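Local coordinates for mbSHANK1 protein (Monosiga brevicollis, PDB 6X23), which uses this PDZ domain to bind peptides such as that of GIRK3, and probably serves as a Shank-type scaffold that links receptors, at residues F24-S29 / V92-A97. Residues are numbered along the deposited sequence; the frame is centred on the assembly and turned at random.
Sequences FGFRLS and VAFRIA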
ATOM      1  N   PHE A  24       2.928  -9.261   2.817  1.00 33.71           N
ATOM      2  CA  PHE A  24       3.185  -8.012   3.523  1.00 24.20           C
ATOM      3  C   PHE A  24       2.177  -7.793   4.640  1.00 28.20           C
ATOM      4  O   PHE A  24       2.518  -7.183   5.661  1.00 25.14           O
ATOM      5  CB  PHE A  24       3.195  -6.843   2.527  1.00 22.39           C
ATOM      6  CG  PHE A  24       4.337  -6.927   1.538  1.00 25.38           C
ATOM      7  CD1 PHE A  24       5.653  -6.900   1.981  1.00 23.86           C
ATOM      8  CD2 PHE A  24       4.102  -7.096   0.196  1.00 22.71           C
ATOM      9  CE1 PHE A  24       6.690  -7.010   1.111  1.00 24.04           C
ATOM     10  CE2 PHE A  24       5.149  -7.216  -0.686  1.00 26.31           C
ATOM     11  CZ  PHE A  24       6.442  -7.179  -0.222  1.00 25.94           C
ATOM     12  N   GLY A  25       0.953  -8.297   4.473  1.00 25.86           N
ATOM     13  CA  GLY A  25      -0.025  -8.302   5.543  1.00 29.79           C
ATOM     14  C   GLY A  25      -1.051  -7.184   5.512  1.00 32.80           C
ATOM     15  O   GLY A  25      -1.441  -6.645   6.554  1.00 27.70           O
ATOM     16  N   PHE A  26      -1.540  -6.877   4.324  1.00 24.52           N
ATOM     17  CA  PHE A  26      -2.584  -5.845   4.219  1.00 24.70           C
ATOM     18  C   PHE A  26      -3.384  -6.075   2.950  1.00 33.88           C
ATOM     19  O   PHE A  26      -2.959  -6.825   2.087  1.00 34.37           O
ATOM     20  CB  PHE A  26      -1.995  -4.439   4.261  1.00 23.72           C
ATOM     21  CG  PHE A  26      -1.169  -4.033   3.075  1.00 19.62           C
ATOM     22  CD1 PHE A  26       0.166  -4.351   2.996  1.00 21.63           C
ATOM     23  CD2 PHE A  26      -1.718  -3.308   2.046  1.00 21.78           C
ATOM     24  CE1 PHE A  26       0.926  -3.951   1.913  1.00 23.83           C
ATOM     25  CE2 PHE A  26      -0.955  -2.910   0.966  1.00 24.82           C
ATOM     26  CZ  PHE A  26       0.367  -3.232   0.897  1.00 18.07           C
ATOM     27  N   ARG A  27      -4.569  -5.460   2.878  1.00 31.51           N
ATOM     28  CA  ARG A  27      -5.457  -5.594   1.692  1.00 37.78           C
ATOM     29  C   ARG A  27      -5.488  -4.251   0.957  1.00 36.42           C
ATOM     30  O   ARG A  27      -5.927  -3.257   1.568  1.00 38.03           O
ATOM     31  CB  ARG A  27      -6.864  -6.022   2.123  1.00 45.09           C
ATOM     32  CG  ARG A  27      -6.927  -7.404   2.757  1.00 57.20           C
ATOM     33  CD  ARG A  27      -8.091  -7.542   3.721  1.00 71.87           C
ATOM     34  NE  ARG A  27      -7.980  -8.723   4.565  1.00 71.89           N
ATOM     35  CZ  ARG A  27      -7.609  -9.923   4.135  1.00 70.79           C
ATOM     36  NH1 ARG A  27      -7.537 -10.937   4.981  1.00 74.09           N
ATOM     37  NH2 ARG A  27      -7.309 -10.106   2.862  1.00 73.54           N
ATOM     38  N   LEU A  28      -5.039  -4.228  -0.302  1.00 37.94           N
ATOM     39  CA  LEU A  28      -5.012  -2.996  -1.046  1.00 37.92           C
ATOM     40  C   LEU A  28      -6.345  -2.860  -1.768  1.00 42.76           C
ATOM     41  O   LEU A  28      -7.013  -3.844  -2.068  1.00 43.92           O
ATOM     42  CB  LEU A  28      -3.849  -3.021  -2.019  1.00 34.46           C
ATOM     43  CG  LEU A  28      -3.500  -1.667  -2.575  1.00 44.39           C
ATOM     44  CD1 LEU A  28      -2.934  -0.789  -1.457  1.00 33.18           C
ATOM     45  CD2 LEU A  28      -2.528  -1.898  -3.705  1.00 37.27           C
ATOM     46  N   SER A  29      -6.758  -1.640  -2.020  1.00 42.72           N
ATOM     47  CA  SER A  29      -8.109  -1.455  -2.514  1.00 44.95           C
ATOM     48  C   SER A  29      -8.156  -0.165  -3.306  1.00 50.30           C
ATOM     49  O   SER A  29      -7.589   0.843  -2.876  1.00 51.47           O
ATOM     50  CB  SER A  29      -9.098  -1.394  -1.357  1.00 47.78           C
ATOM     51  OG  SER A  29     -10.392  -1.073  -1.821  1.00 53.14           O
ATOM     52  N   VAL A  92       9.813  -4.417  -0.067  1.00 18.67           N
ATOM     53  CA  VAL A  92       9.061  -3.452  -0.858  1.00 16.31           C
ATOM     54  C   VAL A  92       9.228  -2.110  -0.177  1.00 20.23           C
ATOM     55  O   VAL A  92       9.421  -2.038   1.037  1.00 25.59           O
ATOM     56  CB  VAL A  92       7.556  -3.823  -0.973  1.00 21.46           C
ATOM     57  CG1 VAL A  92       6.828  -3.530   0.319  1.00 20.89           C
ATOM     58  CG2 VAL A  92       6.886  -3.107  -2.097  1.00 18.36           C
ATOM     59  N   ALA A  93       9.152  -1.045  -0.958  1.00 19.05           N
ATOM     60  CA  ALA A  93       9.124   0.309  -0.428  1.00 18.34           C
ATOM     61  C   ALA A  93       7.909   1.034  -0.980  1.00 19.08           C
ATOM     62  O   ALA A  93       7.597   0.941  -2.176  1.00 15.44           O
ATOM     63  CB  ALA A  93      10.389   1.087  -0.774  1.00 22.92           C
ATOM     64  N   PHE A  94       7.224   1.738  -0.082  1.00 23.87           N
ATOM     65  CA  PHE A  94       6.036   2.525  -0.368  1.00 16.76           C
ATOM     66  C   PHE A  94       6.310   3.957   0.046  1.00 19.07           C
ATOM     67  O   PHE A  94       6.951   4.201   1.076  1.00 19.73           O
ATOM     68  CB  PHE A  94       4.809   2.014   0.410  1.00 12.90           C
ATOM     69  CG  PHE A  94       4.329   0.652  -0.020  1.00 22.61           C
ATOM     70  CD1 PHE A  94       4.262   0.315  -1.358  1.00 22.86           C
ATOM     71  CD2 PHE A  94       3.968  -0.301   0.919  1.00 22.06           C
ATOM     72  CE1 PHE A  94       3.819  -0.937  -1.757  1.00 20.61           C
ATOM     73  CE2 PHE A  94       3.547  -1.566   0.521  1.00 21.25           C
ATOM     74  CZ  PHE A  94       3.477  -1.875  -0.822  1.00 20.18           C
ATOM     75  N   ARG A  95       5.830   4.897  -0.758  1.00 16.17           N
ATOM     76  CA  ARG A  95       5.521   6.240  -0.294  1.00 17.42           C
ATOM     77  C   ARG A  95       4.008   6.395  -0.305  1.00 16.33           C
ATOM     78  O   ARG A  95       3.359   6.054  -1.293  1.00 24.05           O
ATOM     79  CB  ARG A  95       6.175   7.293  -1.182  1.00 18.82           C
ATOM     80  CG  ARG A  95       5.955   8.724  -0.736  1.00 17.21           C
ATOM     81  CD  ARG A  95       6.725   9.644  -1.619  1.00 15.02           C
ATOM     82  NE  ARG A  95       6.781  10.977  -1.042  1.00 21.05           N
ATOM     83  CZ  ARG A  95       7.404  11.994  -1.631  1.00 26.00           C
ATOM     84  NH1 ARG A  95       7.997  11.806  -2.805  1.00 18.54           N
ATOM     85  NH2 ARG A  95       7.424  13.196  -1.056  1.00 23.64           N
ATOM     86  N   ILE A  96       3.445   6.897   0.785  1.00 14.81           N
ATOM     87  CA  ILE A  96       1.999   6.960   0.952  1.00 20.77           C
ATOM     88  C   ILE A  96       1.584   8.331   1.460  1.00 23.19           C
ATOM     89  O   ILE A  96       2.391   9.098   1.981  1.00 24.01           O
ATOM     90  CB  ILE A  96       1.482   5.880   1.912  1.00 23.49           C
ATOM     91  CG1 ILE A  96       2.208   5.992   3.268  1.00 18.65           C
ATOM     92  CG2 ILE A  96       1.587   4.518   1.243  1.00 22.91           C
ATOM     93  CD1 ILE A  96       1.407   6.738   4.363  1.00 21.57           C
ATOM     94  N   ALA A  97       0.283   8.594   1.344  1.00 28.47           N
ATOM     95  CA  ALA A  97      -0.344   9.811   1.848  1.00 30.61           C
ATOM     96  C   ALA A  97      -1.321   9.438   2.954  1.00 28.60           C
ATOM     97  O   ALA A  97      -2.112   8.506   2.798  1.00 31.86           O
ATOM     98  CB  ALA A  97      -1.051  10.572   0.722  1.00 30.16           C
TER
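One face of the Phe-24 ring is covered by the CG1 methyl of Val-92: CG1 sits 3.8 Å from the ring centroid and 21° off the normal, which meets the geometry of a CH-pi contact. The methyl is displaced toward the rim, where it comes within 3.6 Å of Phe-24 CE1, and Val-92 CB reaches Phe-24 CZ at the same distance. Val-92 brings CG1 there by placing it between its backbone N and carbonyl carbon (chi1 75°). Phe-26 and Phe-94 reach toward each other from the two segments; their ring planes stand at 87° and meet obliquely, Phe-26 CZ lying 3.6 Å from Phe-94 CE2, with centroids 5.8 Å apart. Leu-28 CD1 lies in plane at the edge of the Phe-26 ring.

No hydrogen bond joins the two segments, and the nearest CA atoms, those of Phe-24 and Val-92, are 8.6 Å apart, so side chains alone join the loop at Phe-24 and strand 26-29 to strand 91-99, which belongs to another sheet. Ile-85 of helix 78-87 touches both Phe-24 and Phe-94. Segment 24-29 begins in the carboxylate-binding loop of the PDZ fold and continues as strand 26-29, whose Arg-27, Leu-28 and Ser-29 pair antiparallel with the bound peptide; Phe-26 also packs on an apolar side chain of that peptide.

An alanine at Phe-24 removes the ring, and Val-92 CG1 and Ile-85 would probably be left facing a gap between the loop and strand 91-99. All four touching residues are buried and apolar, which implies that dispersion and exclusion of water, rather than directional bonds, join the carboxylate-binding loop and strand 26-29 to strand 91-99.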